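Side-chain contacts in peptide chain release factor RF2 (Thermus thermophilus, PDB 2IHR), which directs translation termination at UGA and UAA stop codons, releasing the finished peptide through its GGQ motif in the peptidyl-transferase centre of the ribosome: residues A[177-182]-A[340-345]; A[220-225]-A[251-256]; A[199-204]-A[313-318]; A[152-157]-A[272-277]. All coordinates share one frame; numbering follows the deposited sequence.

Contact 1: residues A[177-182]-A[340-345]; sequences YGLLSP and DLMDLI
I345 is the bump of this contact, and the hollow that takes it lies between L179, on helix 176-180, and P182, in the 3-10 segment. With CG1 beside the backbone N (chi1 -70°), the CG2 methyl stands anti to that N and reaches furthest in. This methyl lies 4.2 Å from L179 CD2 and 4.1 Å from P182 CG, the proline offering the corner of its ring. The floor of the hollow is the main chain: L179 O is 3.2 Å from I345 CG2, while CG1 and CD1 of I345 lie alongside the same oxygen at 3.7 and 3.6 Å. A second, shallower touch comes from M342, whose chain curls through three successive turns near -60° until its CE methyl meets L179 CD2 at 4.3 Å. L179 CD2 is thus met from one side by two side chains set about a helical turn apart on helix 342-353. F143 of helix 127-145 also packs on I345, and L349 lies against P182. An alanine in place of I345 would strip away CG1, CG2 and CD1 and would probably open a gap between L179 and P182. The chemistry is that of a hydrophobic core: methyls and a proline ring join the C-terminal helix to helix 176-180, and it is their complementary shape, without charges, that sets how the two fit.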
loop_
_atom_site.group_PDB
_atom_site.type_symbol
_atom_site.label_atom_id
_atom_site.label_comp_id
_atom_site.label_asym_id
_atom_site.label_seq_id
_atom_site.Cartn_x
_atom_site.Cartn_y
_atom_site.Cartn_z
ATOM N N TYR A 177 -2.136 -1.918 -2.596
ATOM C CA TYR A 177 -2.281 -0.693 -1.831
ATOM C C TYR A 177 -2.017 -0.884 -0.337
ATOM O O TYR A 177 -1.136 -0.249 0.256
ATOM C CB TYR A 177 -3.675 -0.139 -1.974
ATOM C CG TYR A 177 -3.791 1.129 -1.184
ATOM C CD1 TYR A 177 -2.933 2.189 -1.446
ATOM C CD2 TYR A 177 -4.658 1.231 -0.088
ATOM C CE1 TYR A 177 -2.913 3.318 -0.632
ATOM C CE2 TYR A 177 -4.638 2.363 0.737
ATOM C CZ TYR A 177 -3.754 3.389 0.456
ATOM O OH TYR A 177 -3.637 4.466 1.286
ATOM N N GLY A 178 -2.812 -1.741 0.283
ATOM C CA GLY A 178 -2.639 -2.007 1.707
ATOM C C GLY A 178 -1.202 -2.228 2.176
ATOM O O GLY A 178 -0.722 -1.532 3.078
ATOM N N LEU A 179 -0.526 -3.215 1.584
ATOM C CA LEU A 179 0.864 -3.530 1.917
ATOM C C LEU A 179 1.803 -2.356 1.722
ATOM O O LEU A 179 2.598 -2.055 2.594
ATOM C CB LEU A 179 1.379 -4.684 1.056
ATOM C CG LEU A 179 0.623 -5.988 1.307
ATOM C CD1 LEU A 179 1.125 -7.049 0.334
ATOM C CD2 LEU A 179 0.820 -6.439 2.748
ATOM N N LEU A 180 1.715 -1.713 0.565
ATOM C CA LEU A 180 2.564 -0.591 0.237
ATOM C C LEU A 180 2.189 0.698 0.970
ATOM O O LEU A 180 3.003 1.636 1.073
ATOM C CB LEU A 180 2.500 -0.337 -1.268
ATOM C CG LEU A 180 3.362 -1.303 -2.053
ATOM C CD1 LEU A 180 3.264 -1.116 -3.590
ATOM C CD2 LEU A 180 4.793 -1.089 -1.533
ATOM N N SER A 181 0.963 0.739 1.472
ATOM C CA SER A 181 0.463 1.935 2.111
ATOM C C SER A 181 1.305 2.535 3.265
ATOM O O SER A 181 1.462 3.742 3.339
ATOM C CB SER A 181 -1.025 1.724 2.498
ATOM O OG SER A 181 -1.247 0.871 3.619
ATOM N N PRO A 182 1.902 1.707 4.133
ATOM C CA PRO A 182 2.691 2.266 5.232
ATOM C C PRO A 182 4.071 2.734 4.813
ATOM O O PRO A 182 4.922 3.059 5.652
ATOM C CB PRO A 182 2.779 1.105 6.193
ATOM C CG PRO A 182 2.906 -0.077 5.256
ATOM C CD PRO A 182 1.839 0.235 4.234
ATOM N N ASP A 340 13.223 -7.220 -0.102
ATOM C CA ASP A 340 12.741 -7.863 1.116
ATOM C C ASP A 340 12.190 -6.837 2.141
ATOM O O ASP A 340 12.902 -6.414 3.071
ATOM C CB ASP A 340 13.894 -8.705 1.654
ATOM C CG ASP A 340 13.646 -9.268 3.049
ATOM O OD1 ASP A 340 12.454 -9.580 3.387
ATOM O OD2 ASP A 340 14.671 -9.405 3.789
ATOM N N LEU A 341 10.909 -6.488 1.996
ATOM C CA LEU A 341 10.252 -5.502 2.858
ATOM C C LEU A 341 9.193 -5.942 3.868
ATOM O O LEU A 341 8.796 -5.165 4.768
ATOM C CB LEU A 341 9.564 -4.471 1.981
ATOM C CG LEU A 341 10.388 -3.729 0.965
ATOM C CD1 LEU A 341 9.468 -2.776 0.135
ATOM C CD2 LEU A 341 11.505 -3.057 1.697
ATOM N N MET A 342 8.719 -7.167 3.741
ATOM C CA MET A 342 7.637 -7.593 4.590
ATOM C C MET A 342 7.661 -7.272 6.058
ATOM O O MET A 342 6.649 -6.865 6.618
ATOM C CB MET A 342 7.391 -9.084 4.392
ATOM C CG MET A 342 6.786 -9.414 3.037
ATOM S SD MET A 342 5.328 -8.404 2.594
ATOM C CE MET A 342 4.357 -8.426 4.083
ATOM N N ASP A 343 8.790 -7.449 6.709
ATOM C CA ASP A 343 8.823 -7.216 8.146
ATOM C C ASP A 343 8.714 -5.748 8.507
ATOM O O ASP A 343 8.260 -5.404 9.607
ATOM C CB ASP A 343 10.074 -7.876 8.763
ATOM C CG ASP A 343 11.399 -7.188 8.387
ATOM O OD1 ASP A 343 11.531 -6.563 7.302
ATOM O OD2 ASP A 343 12.349 -7.303 9.210
ATOM N N LEU A 344 9.107 -4.887 7.571
ATOM C CA LEU A 344 9.033 -3.452 7.772
ATOM C C LEU A 344 7.595 -3.023 7.550
ATOM O O LEU A 344 7.093 -2.092 8.188
ATOM C CB LEU A 344 9.987 -2.733 6.797
ATOM C CG LEU A 344 11.461 -2.638 7.269
ATOM C CD1 LEU A 344 12.333 -2.267 6.097
ATOM C CD2 LEU A 344 11.573 -1.600 8.447
ATOM N N ILE A 345 6.924 -3.720 6.648
ATOM C CA ILE A 345 5.533 -3.423 6.360
ATOM C C ILE A 345 4.603 -3.823 7.512
ATOM O O ILE A 345 3.944 -2.955 8.102
ATOM C CB ILE A 345 5.102 -4.121 5.074
ATOM C CG1 ILE A 345 5.796 -3.452 3.865
ATOM C CG2 ILE A 345 3.561 -4.066 4.935
ATOM C CD1 ILE A 345 5.494 -4.208 2.534
#

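Contact 2: residues A[220-225]-A[251-256]; sequences VVLKPE and VVHLPT
L222 is the first residue of 220-225 to meet the other segment, laying its CD2 methyl against the imidazole of H253. L222 CD2 and H253 CD2 are 4.0 Å apart. The leucine holds CG beside the backbone N (chi1 -66°), while H253 sends its ring out anti to its own N (chi1 179°), and the methyl meets the CD2 carbon of the imidazole at a slant. L222 also packs on L276 and L279 of helix 268-294, so the one side chain touches both the histidine and the helix. Further along, the chain returns to the contact at E225, though through its backbone: E225 O lies 3.9 Å from the CD1 methyl of L254.

The histidine that receives L222 is steadied from its own side of the contact. P255 CD sits over the centre of one face of the H253 ring, and T256 CB lies at the ring's edge. H253 O takes two donors, T256 N at 2.7 Å and T256 OG1 at 2.9 Å, the hydroxyl arriving in the carbonyl plane on a lone pair. T256 OG1 in turn accepts from I258 N, which ties the turn to the next strand of the antiparallel sheet. This is the domain whose long loop between strands 227-232 and 248-253 carries Q240 of the GGQ motif. Chemically the crossing is light: a leucine methyl on an imidazole, and another beside a backbone oxygen, whereas the polar bonding is spent inside the turn 253-256, fixing the surface against which L222 rests.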
loop_
_atom_site.group_PDB
_atom_site.type_symbol
_atom_site.label_atom_id
_atom_site.label_comp_id
_atom_site.label_asym_id
_atom_site.label_seq_id
_atom_site.Cartn_x
_atom_site.Cartn_y
_atom_site.Cartn_z
ATOM N N VAL A 220 -15.526 9.922 -9.824
ATOM C CA VAL A 220 -16.283 10.914 -10.578
ATOM C C VAL A 220 -16.204 10.632 -12.071
ATOM O O VAL A 220 -15.554 9.671 -12.513
ATOM C CB VAL A 220 -15.765 12.354 -10.346
ATOM C CG1 VAL A 220 -16.479 12.980 -9.170
ATOM C CG2 VAL A 220 -14.265 12.341 -10.116
ATOM N N VAL A 221 -16.884 11.476 -12.840
ATOM C CA VAL A 221 -16.915 11.357 -14.290
ATOM C C VAL A 221 -16.308 12.630 -14.853
ATOM O O VAL A 221 -16.496 13.727 -14.318
ATOM C CB VAL A 221 -18.343 11.189 -14.806
ATOM C CG1 VAL A 221 -18.323 10.352 -16.062
ATOM C CG2 VAL A 221 -19.223 10.547 -13.722
ATOM N N LEU A 222 -15.580 12.490 -15.944
ATOM C CA LEU A 222 -14.912 13.658 -16.484
ATOM C C LEU A 222 -15.490 14.341 -17.716
ATOM O O LEU A 222 -15.894 13.702 -18.709
ATOM C CB LEU A 222 -13.430 13.328 -16.721
ATOM C CG LEU A 222 -12.533 13.044 -15.506
ATOM C CD1 LEU A 222 -11.169 12.547 -15.998
ATOM C CD2 LEU A 222 -12.401 14.304 -14.627
ATOM N N LYS A 223 -15.500 15.668 -17.624
ATOM C CA LYS A 223 -15.984 16.521 -18.695
ATOM C C LYS A 223 -14.794 16.830 -19.610
ATOM O O LYS A 223 -13.834 17.473 -19.179
ATOM C CB LYS A 223 -16.551 17.813 -18.107
ATOM C CG LYS A 223 -17.690 17.610 -17.109
ATOM C CD LYS A 223 -18.291 18.955 -16.719
ATOM C CE LYS A 223 -19.625 18.783 -15.984
ATOM N NZ LYS A 223 -19.498 18.064 -14.680
ATOM N N PRO A 224 -14.841 16.379 -20.883
ATOM C CA PRO A 224 -13.763 16.595 -21.868
ATOM C C PRO A 224 -13.290 18.025 -21.864
ATOM O O PRO A 224 -12.124 18.308 -22.153
ATOM C CB PRO A 224 -14.410 16.235 -23.193
ATOM C CG PRO A 224 -15.441 15.246 -22.799
ATOM C CD PRO A 224 -16.033 15.812 -21.532
ATOM N N GLU A 225 -14.219 18.913 -21.534
ATOM C CA GLU A 225 -13.949 20.339 -21.482
ATOM C C GLU A 225 -13.322 20.717 -20.149
ATOM O O GLU A 225 -12.985 21.881 -19.917
ATOM C CB GLU A 225 -15.240 21.149 -21.725
ATOM C CG GLU A 225 -16.504 20.632 -21.032
ATOM C CD GLU A 225 -17.320 19.663 -21.882
ATOM O OE1 GLU A 225 -18.531 19.537 -21.611
ATOM O OE2 GLU A 225 -16.768 19.024 -22.807
ATOM N N VAL A 251 -2.380 14.465 -19.493
ATOM C CA VAL A 251 -3.708 14.965 -19.195
ATOM C C VAL A 251 -3.650 15.964 -18.053
ATOM O O VAL A 251 -3.038 15.718 -17.027
ATOM C CB VAL A 251 -4.646 13.880 -18.763
ATOM C CG1 VAL A 251 -6.014 14.509 -18.503
ATOM C CG2 VAL A 251 -4.723 12.812 -19.816
ATOM N N VAL A 252 -4.310 17.093 -18.230
ATOM C CA VAL A 252 -4.318 18.122 -17.209
ATOM C C VAL A 252 -5.747 18.259 -16.749
ATOM O O VAL A 252 -6.664 18.082 -17.542
ATOM C CB VAL A 252 -3.869 19.479 -17.767
ATOM C CG1 VAL A 252 -3.717 20.443 -16.637
ATOM C CG2 VAL A 252 -2.566 19.339 -18.569
ATOM N N HIS A 253 -5.949 18.560 -15.473
ATOM C CA HIS A 253 -7.302 18.711 -14.972
ATOM C C HIS A 253 -7.478 20.117 -14.471
ATOM O O HIS A 253 -7.383 20.403 -13.279
ATOM C CB HIS A 253 -7.611 17.719 -13.868
ATOM C CG HIS A 253 -8.990 17.866 -13.326
ATOM N ND1 HIS A 253 -9.253 18.477 -12.117
ATOM C CD2 HIS A 253 -10.194 17.547 -13.863
ATOM C CE1 HIS A 253 -10.561 18.526 -11.933
ATOM N NE2 HIS A 253 -11.155 17.971 -12.978
ATOM N N LEU A 254 -7.738 20.977 -15.443
ATOM C CA LEU A 254 -7.937 22.410 -15.302
ATOM C C LEU A 254 -8.509 22.911 -13.977
ATOM O O LEU A 254 -7.953 23.817 -13.354
ATOM C CB LEU A 254 -8.789 22.861 -16.491
ATOM C CG LEU A 254 -8.214 22.329 -17.822
ATOM C CD1 LEU A 254 -9.230 22.465 -18.948
ATOM C CD2 LEU A 254 -6.923 23.065 -18.150
ATOM N N PRO A 255 -9.623 22.333 -13.526
ATOM C CA PRO A 255 -10.197 22.791 -12.254
ATOM C C PRO A 255 -9.200 22.734 -11.094
ATOM O O PRO A 255 -9.241 23.565 -10.182
ATOM C CB PRO A 255 -11.379 21.834 -12.027
ATOM C CG PRO A 255 -11.775 21.415 -13.411
ATOM C CD PRO A 255 -10.440 21.276 -14.147
ATOM N N THR A 256 -8.300 21.753 -11.140
ATOM C CA THR A 256 -7.316 21.538 -10.077
ATOM C C THR A 256 -5.866 21.788 -10.435
ATOM O O THR A 256 -5.087 22.192 -9.591
ATOM C CB THR A 256 -7.338 20.115 -9.611
ATOM O OG1 THR A 256 -6.812 19.302 -10.667
ATOM C CG2 THR A 256 -8.769 19.662 -9.267
#

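Contact 3: residues A[199-204]-A[313-318]; sequences GRRHTS and SYVLDK
R201 meets D317 by a bent arginine chain, turned at chi2 (-114°) and again at chi3, and an aspartate whose CG lies between its backbone N and carbonyl carbon (chi1 39°). The setting is the mixed β-sheet of the codon-reading part of the release factor, where strand 185-190 separates strand 201-213 from strand 312-315, so the arginine reaches across a neighbouring strand, over V190, to the turn that follows 312-315.

The salt bridge joins R201 NE to D317 OD2 at 2.7 Å. It is not the flat, two-pronged kind: guanidinium and carboxylate planes stand 82° apart, and D317 OD1 lies over one guanidinium face, 3.4 Å from R201 NH2. K318 adds its aliphatic part, with CD 3.5 Å from R201 NH2, and V315 CG2 touches the same nitrogen at 3.8 Å. The two cationic ends stay further apart, R201 NH1 and K318 NZ being 5.1 Å from each other, and D317 probably eases their proximity. An alanine at D317 would remove the carboxylate and would probably leave the R201 guanidinium without its mate, free to swing while still close to K318.

P192, which packs on D317, lies in the loop bearing the Ser-Pro-Phe motif with which RF2 proteins read stop codons, and strand 201-213 follows. Nearby, the side chains of R200 and H202 order one another: R200 CZ lies over one face of the H202 ring, and H202 ND1 donates to R200 O at 2.9 Å; the oxygen lies nearly in the plane of the H202 ring, but the nitrogen stands above the carbonyl plane.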
loop_
_atom_site.group_PDB
_atom_site.type_symbol
_atom_site.label_atom_id
_atom_site.label_comp_id
_atom_site.label_asym_id
_atom_site.label_seq_id
_atom_site.Cartn_x
_atom_site.Cartn_y
_atom_site.Cartn_z
ATOM N N GLY A 199 35.415 11.539 0.283
ATOM C CA GLY A 199 34.517 10.545 0.851
ATOM C C GLY A 199 33.600 11.120 1.923
ATOM O O GLY A 199 33.308 10.467 2.919
ATOM N N ARG A 200 33.135 12.344 1.727
ATOM C CA ARG A 200 32.272 12.990 2.698
ATOM C C ARG A 200 30.839 12.396 2.663
ATOM O O ARG A 200 30.228 12.302 1.583
ATOM C CB ARG A 200 32.266 14.501 2.410
ATOM C CG ARG A 200 31.311 15.320 3.259
ATOM C CD ARG A 200 30.662 16.393 2.390
ATOM N NE ARG A 200 29.217 16.492 2.621
ATOM C CZ ARG A 200 28.385 17.168 1.831
ATOM N NH1 ARG A 200 28.859 17.807 0.760
ATOM N NH2 ARG A 200 27.084 17.194 2.096
ATOM N N ARG A 201 30.327 11.990 3.834
ATOM C CA ARG A 201 28.977 11.425 3.947
ATOM C C ARG A 201 27.962 12.461 3.463
ATOM O O ARG A 201 28.017 13.631 3.850
ATOM C CB ARG A 201 28.589 11.083 5.408
ATOM C CG ARG A 201 29.675 10.534 6.346
ATOM C CD ARG A 201 29.433 9.050 6.790
ATOM N NE ARG A 201 28.079 8.732 7.299
ATOM C CZ ARG A 201 27.709 8.706 8.583
ATOM N NH1 ARG A 201 28.586 8.991 9.538
ATOM N NH2 ARG A 201 26.465 8.354 8.918
ATOM N N HIS A 202 27.041 12.039 2.614
ATOM C CA HIS A 202 26.001 12.944 2.156
ATOM C C HIS A 202 24.716 12.457 2.777
ATOM O O HIS A 202 24.613 11.328 3.273
ATOM C CB HIS A 202 25.851 12.944 0.636
ATOM C CG HIS A 202 26.842 13.815 -0.076
ATOM N ND1 HIS A 202 28.196 13.783 0.200
ATOM C CD2 HIS A 202 26.686 14.700 -1.090
ATOM C CE1 HIS A 202 28.829 14.608 -0.617
ATOM N NE2 HIS A 202 27.937 15.177 -1.411
ATOM N N THR A 203 23.736 13.334 2.773
ATOM C CA THR A 203 22.445 12.999 3.314
ATOM C C THR A 203 21.539 13.376 2.184
ATOM O O THR A 203 21.718 14.426 1.594
ATOM C CB THR A 203 22.170 13.800 4.575
ATOM O OG1 THR A 203 23.211 13.525 5.543
ATOM C CG2 THR A 203 20.816 13.428 5.133
ATOM N N SER A 204 20.601 12.492 1.855
ATOM C CA SER A 204 19.713 12.712 0.727
ATOM C C SER A 204 18.325 12.323 1.130
ATOM O O SER A 204 18.140 11.589 2.113
ATOM C CB SER A 204 20.133 11.846 -0.449
ATOM O OG SER A 204 21.410 12.194 -0.929
ATOM N N SER A 313 15.216 5.408 7.877
ATOM C CA SER A 313 16.588 5.766 7.445
ATOM C C SER A 313 17.431 4.594 6.992
ATOM O O SER A 313 17.449 3.480 7.615
ATOM C CB SER A 313 17.366 6.548 8.508
ATOM O OG SER A 313 16.926 7.900 8.545
ATOM N N TYR A 314 18.126 4.852 5.880
ATOM C CA TYR A 314 18.984 3.854 5.271
ATOM C C TYR A 314 20.396 4.341 5.338
ATOM O O TYR A 314 20.877 4.971 4.412
ATOM C CB TYR A 314 18.598 3.650 3.819
ATOM C CG TYR A 314 17.156 3.269 3.599
ATOM C CD1 TYR A 314 16.120 4.190 3.864
ATOM C CD2 TYR A 314 16.815 2.007 3.066
ATOM C CE1 TYR A 314 14.789 3.887 3.603
ATOM C CE2 TYR A 314 15.478 1.688 2.791
ATOM C CZ TYR A 314 14.490 2.635 3.052
ATOM O OH TYR A 314 13.208 2.373 2.677
ATOM N N VAL A 315 21.097 4.038 6.412
ATOM C CA VAL A 315 22.435 4.579 6.482
ATOM C C VAL A 315 23.429 3.470 6.271
ATOM O O VAL A 315 23.730 2.686 7.158
ATOM C CB VAL A 315 22.633 5.449 7.803
ATOM C CG1 VAL A 315 21.703 5.015 8.837
ATOM C CG2 VAL A 315 24.088 5.417 8.280
ATOM N N LEU A 316 23.923 3.479 5.037
ATOM C CA LEU A 316 24.804 2.497 4.464
ATOM C C LEU A 316 26.244 2.324 4.886
ATOM O O LEU A 316 26.736 1.205 4.867
ATOM C CB LEU A 316 24.701 2.647 2.951
ATOM C CG LEU A 316 23.248 2.843 2.419
ATOM C CD1 LEU A 316 23.290 2.680 0.937
ATOM C CD2 LEU A 316 22.177 1.858 2.986
ATOM N N ASP A 317 26.936 3.384 5.257
ATOM C CA ASP A 317 28.319 3.230 5.705
ATOM C C ASP A 317 28.379 2.652 7.106
ATOM O O ASP A 317 29.461 2.362 7.607
ATOM C CB ASP A 317 29.037 4.569 5.723
ATOM C CG ASP A 317 28.140 5.677 6.202
ATOM O OD1 ASP A 317 27.480 5.513 7.257
ATOM O OD2 ASP A 317 28.084 6.710 5.517
ATOM N N LYS A 318 27.232 2.514 7.757
ATOM C CA LYS A 318 27.187 1.965 9.105
ATOM C C LYS A 318 26.279 0.743 9.087
ATOM O O LYS A 318 25.909 0.209 10.116
ATOM C CB LYS A 318 26.697 3.044 10.099
ATOM C CG LYS A 318 27.758 4.121 10.319
ATOM C CD LYS A 318 27.175 5.478 10.699
ATOM C CE LYS A 318 27.966 6.161 11.829
ATOM N NZ LYS A 318 27.502 5.696 13.211
#

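Contact 4: residues A[152-157]-A[272-277]; sequences EVVDLT and KELALK
V154 and L274 make the apolar part of the contact, methyl against methyl, with V154 CG2 4.0 Å from L274 CD2. The leucine leaves its helix with CG anti to the backbone N (chi1 -168°), which carries both of its branches toward the strand, and each finds a different partner. CD2 takes the valine; CD1 lies 3.9 Å from E152 OE2, a methyl beside the end of a carboxylate.

The polar part is settled outside this pair. E152 pairs with K172 of the adjacent strand in a salt bridge through OE1, so its charge is answered within the sheet; OE2, which borders the leucine, is also hydrogen-bonded outside the two segments. K277 NZ is 7.0 Å from E152 OE2, too far for a direct pair, and it makes a long salt bridge with E273 one turn back.

The backbone contributes shape. V154 and D155 both face Q168 on strand 164-172, a classic β bulge, and the helical phi/psi of V154 (-60°/-45°) fits this irregularity.

Strand 150-158 is an outermost strand of the mixed sheet, and helix 268-294 packs beside it and on the three-stranded antiparallel sheet, whose strand 258-262 leads into Q263, bonded by backbone to V154. L274 also touches L170 and C262, while A275, next along the helix, packs on V251 and V260, so this stretch of helix is packed against strands of both sheets.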
loop_
_atom_site.group_PDB
_atom_site.type_symbol
_atom_site.label_atom_id
_atom_site.label_comp_id
_atom_site.label_asym_id
_atom_site.label_seq_id
_atom_site.Cartn_x
_atom_site.Cartn_y
_atom_site.Cartn_z
ATOM N N GLU A 152 3.520 -1.505 -13.787
ATOM C CA GLU A 152 3.293 -0.699 -14.979
ATOM C C GLU A 152 3.940 0.657 -14.754
ATOM O O GLU A 152 3.442 1.467 -13.980
ATOM C CB GLU A 152 1.800 -0.515 -15.181
ATOM C CG GLU A 152 1.310 -0.849 -16.548
ATOM C CD GLU A 152 -0.014 -1.582 -16.509
ATOM O OE1 GLU A 152 -0.005 -2.781 -16.146
ATOM O OE2 GLU A 152 -1.061 -0.963 -16.834
ATOM N N VAL A 153 5.062 0.918 -15.399
ATOM C CA VAL A 153 5.680 2.214 -15.205
ATOM C C VAL A 153 4.831 3.269 -15.887
ATOM O O VAL A 153 4.930 3.470 -17.096
ATOM C CB VAL A 153 7.063 2.294 -15.821
ATOM C CG1 VAL A 153 7.629 3.755 -15.639
ATOM C CG2 VAL A 153 7.946 1.225 -15.223
ATOM N N VAL A 154 3.995 3.946 -15.119
ATOM C CA VAL A 154 3.154 4.967 -15.702
ATOM C C VAL A 154 4.008 6.042 -16.329
ATOM O O VAL A 154 3.766 6.470 -17.441
ATOM C CB VAL A 154 2.251 5.599 -14.656
ATOM C CG1 VAL A 154 1.595 6.826 -15.237
ATOM C CG2 VAL A 154 1.199 4.580 -14.188
ATOM N N ASP A 155 5.040 6.470 -15.635
ATOM C CA ASP A 155 5.869 7.531 -16.189
ATOM C C ASP A 155 7.209 7.506 -15.478
ATOM O O ASP A 155 7.297 7.068 -14.353
ATOM C CB ASP A 155 5.153 8.889 -15.991
ATOM C CG ASP A 155 5.778 10.025 -16.813
ATOM O OD1 ASP A 155 6.289 9.764 -17.920
ATOM O OD2 ASP A 155 5.739 11.189 -16.365
ATOM N N LEU A 156 8.246 8.006 -16.125
ATOM C CA LEU A 156 9.557 7.990 -15.520
ATOM C C LEU A 156 10.413 9.128 -16.063
ATOM O O LEU A 156 10.931 9.020 -17.166
ATOM C CB LEU A 156 10.186 6.636 -15.845
ATOM C CG LEU A 156 11.528 6.124 -15.338
ATOM C CD1 LEU A 156 11.476 5.847 -13.855
ATOM C CD2 LEU A 156 11.813 4.832 -16.066
ATOM N N THR A 157 10.560 10.216 -15.308
ATOM C CA THR A 157 11.399 11.347 -15.755
ATOM C C THR A 157 12.839 11.237 -15.255
ATOM O O THR A 157 13.083 11.342 -14.052
ATOM C CB THR A 157 10.947 12.688 -15.204
ATOM O OG1 THR A 157 9.554 12.893 -15.447
ATOM C CG2 THR A 157 11.748 13.775 -15.848
ATOM N N LYS A 272 -3.993 7.123 -22.865
ATOM C CA LYS A 272 -4.937 8.141 -22.400
ATOM C C LYS A 272 -5.802 7.506 -21.343
ATOM O O LYS A 272 -6.174 8.125 -20.340
ATOM C CB LYS A 272 -5.855 8.644 -23.522
ATOM C CG LYS A 272 -5.302 9.781 -24.346
ATOM C CD LYS A 272 -6.394 10.417 -25.215
ATOM C CE LYS A 272 -5.804 11.195 -26.396
ATOM N NZ LYS A 272 -6.876 11.959 -27.040
ATOM N N GLU A 273 -6.121 6.248 -21.591
ATOM C CA GLU A 273 -6.977 5.506 -20.696
ATOM C C GLU A 273 -6.346 5.417 -19.304
ATOM O O GLU A 273 -6.999 5.714 -18.301
ATOM C CB GLU A 273 -7.240 4.110 -21.278
ATOM C CG GLU A 273 -7.981 3.191 -20.331
ATOM C CD GLU A 273 -8.019 1.760 -20.817
ATOM O OE1 GLU A 273 -7.047 1.322 -21.498
ATOM O OE2 GLU A 273 -9.016 1.072 -20.497
ATOM N N LEU A 274 -5.075 5.021 -19.255
ATOM C CA LEU A 274 -4.359 4.882 -17.990
ATOM C C LEU A 274 -4.248 6.241 -17.301
ATOM O O LEU A 274 -4.641 6.383 -16.141
ATOM C CB LEU A 274 -2.963 4.301 -18.250
ATOM C CG LEU A 274 -2.115 3.797 -17.079
ATOM C CD1 LEU A 274 -2.713 2.529 -16.471
ATOM C CD2 LEU A 274 -0.727 3.522 -17.582
ATOM N N ALA A 275 -3.724 7.228 -18.028
ATOM C CA ALA A 275 -3.531 8.596 -17.517
ATOM C C ALA A 275 -4.754 9.098 -16.811
ATOM O O ALA A 275 -4.662 9.841 -15.815
ATOM C CB ALA A 275 -3.200 9.561 -18.654
ATOM N N LEU A 276 -5.901 8.690 -17.352
ATOM C CA LEU A 276 -7.209 9.086 -16.834
ATOM C C LEU A 276 -7.653 8.235 -15.661
ATOM O O LEU A 276 -8.397 8.702 -14.792
ATOM C CB LEU A 276 -8.255 8.999 -17.958
ATOM C CG LEU A 276 -8.240 9.992 -19.132
ATOM C CD1 LEU A 276 -9.200 9.474 -20.177
ATOM C CD2 LEU A 276 -8.652 11.408 -18.683
ATOM N N LYS A 277 -7.205 6.978 -15.656
ATOM C CA LYS A 277 -7.531 6.032 -14.600
ATOM C C LYS A 277 -6.771 6.482 -13.346
ATOM O O LYS A 277 -7.325 6.469 -12.238
ATOM C CB LYS A 277 -7.139 4.611 -15.022
ATOM C CG LYS A 277 -8.261 3.609 -14.757
ATOM C CD LYS A 277 -7.863 2.182 -15.086
ATOM C CE LYS A 277 -7.636 2.015 -16.563
ATOM N NZ LYS A 277 -7.842 0.602 -16.957
#

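Contacts 2 and 4 touch along helix 268-294, their centres 16 Å apart: V251 CG2 lies 3.8 Å from A275 CB, and L222 CD1 3.9 Å from L276 CD2. Contact 4 itself joins the helix of the GGQ-bearing domain to the edge of the mixed sheet. Contact 3 lies near the codon-reading loop, its centre about 43 Å from that of contact 2, consistent with the division of RF2 between stop-codon reading and peptide release. Contact 1 is the most central, its nearest atoms about 6 Å from contact 3 and about 10 Å from contact 4. Along the chain, contacts 2 and 3 are nested within contact 1, whereas contact 4 alternates with contacts 1 and 3.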